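Local structure of CBS domain protein (Bacillus anthracis, 3LQN) at residues P98-E103 / P117-V122. The protein is of unknown function but carries a pair of CBS domains, modules that in relatives commonly bind adenosine nucleotides and regulate partner proteins or domains. Numbering follows the deposited sequence.
Sequences PVLKLE and PFICAV
V99 laps its CG1 methyl over the isopropyl group of V122, the two side chains crossing at about a right angle on the face that also carries C120. V99 is modelled in two conformers, and in the one described the 3.4 Å between V99 CG1 and V122 CG2 is doubtful as a measure of tightness. Here chi1 (177°) turns CG1 away from V99's own N and beside its carbonyl carbon, on the V122 side, while V99 CG2 lies 4.2 Å from C120 CB. On the other face I119 spreads its two branches: CG1 reaches P98 CB at 3.8 Å, and CG2 lies against L100 CG (3.8 Å), the side chains of I119 and L100 meeting at a slant. M112 of helix 106-115 covers P98, L100 and I119. Strand 99-101, this helix and strand 118-122 form the beta-alpha-beta unit of the second CBS domain, and the two strands run parallel with a -37° twist. Three backbone bonds alternate in direction between them. C120 N donates to P98 O; L100 N gives the shortest of the three, 2.8 Å to C120 O; V122 N donates to L100 O. A weak fourth bond, L102 N to V122 O, follows where segment 98-103 leaves the sheet. Near the start of the pairing, P98 CG packs against F118 O. L60 of strand 60-65 touches both V99 and C120, joining their face to the neighbouring CBS domain.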
loop_
_atom_site.group_PDB
_atom_site.type_symbol
_atom_site.label_atom_id
_atom_site.label_comp_id
_atom_site.label_asym_id
_atom_site.label_seq_id
_atom_site.Cartn_x
_atom_site.Cartn_y
_atom_site.Cartn_z
ATOM N N PRO A 98 6.172 9.941 9.119
ATOM C CA PRO A 98 7.378 9.211 9.508
ATOM C C PRO A 98 8.605 9.692 8.707
ATOM O O PRO A 98 8.599 9.630 7.477
ATOM C CB PRO A 98 7.012 7.760 9.143
ATOM C CG PRO A 98 6.110 7.918 7.924
ATOM C CD PRO A 98 5.235 9.083 8.353
ATOM N N VAL A 99 9.648 10.158 9.396
ATOM C CA VAL A 99 10.888 10.555 8.731
ATOM C C VAL A 99 12.139 10.032 9.455
ATOM O O VAL A 99 12.263 10.125 10.683
ATOM C CB VAL A 99 10.990 12.099 8.552
ATOM C CG1 VAL A 99 12.324 12.482 7.918
ATOM C CG2 VAL A 99 9.839 12.623 7.677
ATOM N N LEU A 100 13.063 9.476 8.685
ATOM C CA LEU A 100 14.304 8.958 9.259
ATOM C C LEU A 100 15.467 9.703 8.614
ATOM O O LEU A 100 15.344 10.193 7.522
ATOM C CB LEU A 100 14.445 7.465 9.019
ATOM C CG LEU A 100 13.417 6.673 9.838
ATOM C CD1 LEU A 100 13.564 5.238 9.543
ATOM C CD2 LEU A 100 13.587 6.901 11.335
ATOM N N LYS A 101 16.579 9.787 9.332
ATOM C CA LYS A 101 17.834 10.339 8.784
ATOM C C LYS A 101 18.585 9.226 8.052
ATOM O O LYS A 101 18.390 8.032 8.319
ATOM C CB LYS A 101 18.727 10.792 9.942
ATOM C CG LYS A 101 18.096 11.749 10.925
ATOM C CD LYS A 101 19.181 12.675 11.470
ATOM C CE LYS A 101 19.768 13.514 10.339
ATOM N NZ LYS A 101 21.225 13.850 10.494
ATOM N N LEU A 102 19.454 9.621 7.145
ATOM C CA LEU A 102 20.253 8.669 6.389
ATOM C C LEU A 102 21.005 7.701 7.280
ATOM O O LEU A 102 21.194 6.555 6.903
ATOM C CB LEU A 102 21.299 9.449 5.580
ATOM C CG LEU A 102 20.807 10.427 4.536
ATOM C CD1 LEU A 102 21.935 11.413 4.218
ATOM C CD2 LEU A 102 20.371 9.645 3.299
ATOM N N GLU A 103 21.481 8.188 8.432
ATOM C CA GLU A 103 22.280 7.360 9.322
ATOM C C GLU A 103 21.477 6.607 10.367
ATOM O O GLU A 103 22.055 5.883 11.177
ATOM C CB GLU A 103 23.420 8.158 9.992
ATOM C CG GLU A 103 22.959 9.247 10.931
ATOM C CD GLU A 103 22.836 10.579 10.227
ATOM O OE1 GLU A 103 22.311 10.608 9.099
ATOM O OE2 GLU A 103 23.280 11.602 10.791
ATOM N N PRO A 117 3.885 2.297 6.007
ATOM C CA PRO A 117 4.220 1.532 4.804
ATOM C C PRO A 117 5.382 2.217 4.089
ATOM O O PRO A 117 6.150 1.610 3.363
ATOM C CB PRO A 117 2.958 1.621 3.982
ATOM C CG PRO A 117 1.880 1.876 4.995
ATOM C CD PRO A 117 2.501 2.792 5.960
ATOM N N PHE A 118 5.490 3.505 4.297
ATOM C CA PHE A 118 6.701 4.144 3.871
ATOM C C PHE A 118 7.059 5.471 4.478
ATOM O O PHE A 118 6.240 6.309 4.898
ATOM C CB PHE A 118 6.986 3.995 2.362
ATOM C CG PHE A 118 6.657 5.199 1.522
ATOM C CD1 PHE A 118 7.281 6.430 1.749
ATOM C CD2 PHE A 118 5.793 5.075 0.444
ATOM C CE1 PHE A 118 6.988 7.537 0.941
ATOM C CE2 PHE A 118 5.529 6.136 -0.363
ATOM C CZ PHE A 118 6.135 7.385 -0.118
ATOM N N ILE A 119 8.359 5.612 4.522
ATOM C CA ILE A 119 8.977 6.528 5.416
ATOM C C ILE A 119 9.936 7.300 4.560
ATOM O O ILE A 119 10.655 6.724 3.736
ATOM C CB ILE A 119 9.763 5.745 6.433
ATOM C CG1 ILE A 119 8.804 4.929 7.319
ATOM C CG2 ILE A 119 10.687 6.678 7.251
ATOM C CD1 ILE A 119 9.480 3.668 7.927
ATOM N N CYS A 120 9.962 8.600 4.786
ATOM C CA CYS A 120 10.843 9.441 4.042
ATOM C C CYS A 120 12.141 9.574 4.806
ATOM O O CYS A 120 12.137 9.708 6.019
ATOM C CB CYS A 120 10.205 10.831 3.890
ATOM S SG CYS A 120 8.719 10.844 2.817
ATOM N N ALA A 121 13.232 9.583 4.054
ATOM C CA ALA A 121 14.562 9.809 4.550
ATOM C C ALA A 121 14.929 11.235 4.216
ATOM O O ALA A 121 14.706 11.666 3.106
ATOM C CB ALA A 121 15.508 8.877 3.863
ATOM N N VAL A 122 15.533 11.948 5.174
ATOM C CA VAL A 122 16.013 13.300 4.940
ATOM C C VAL A 122 17.455 13.383 5.448
ATOM O O VAL A 122 17.896 12.524 6.218
ATOM C CB VAL A 122 15.159 14.319 5.676
ATOM C CG1 VAL A 122 13.688 14.293 5.130
ATOM C CG2 VAL A 122 15.195 14.045 7.153
HETATM O O HOH W 1 7.081 9.616 5.453
#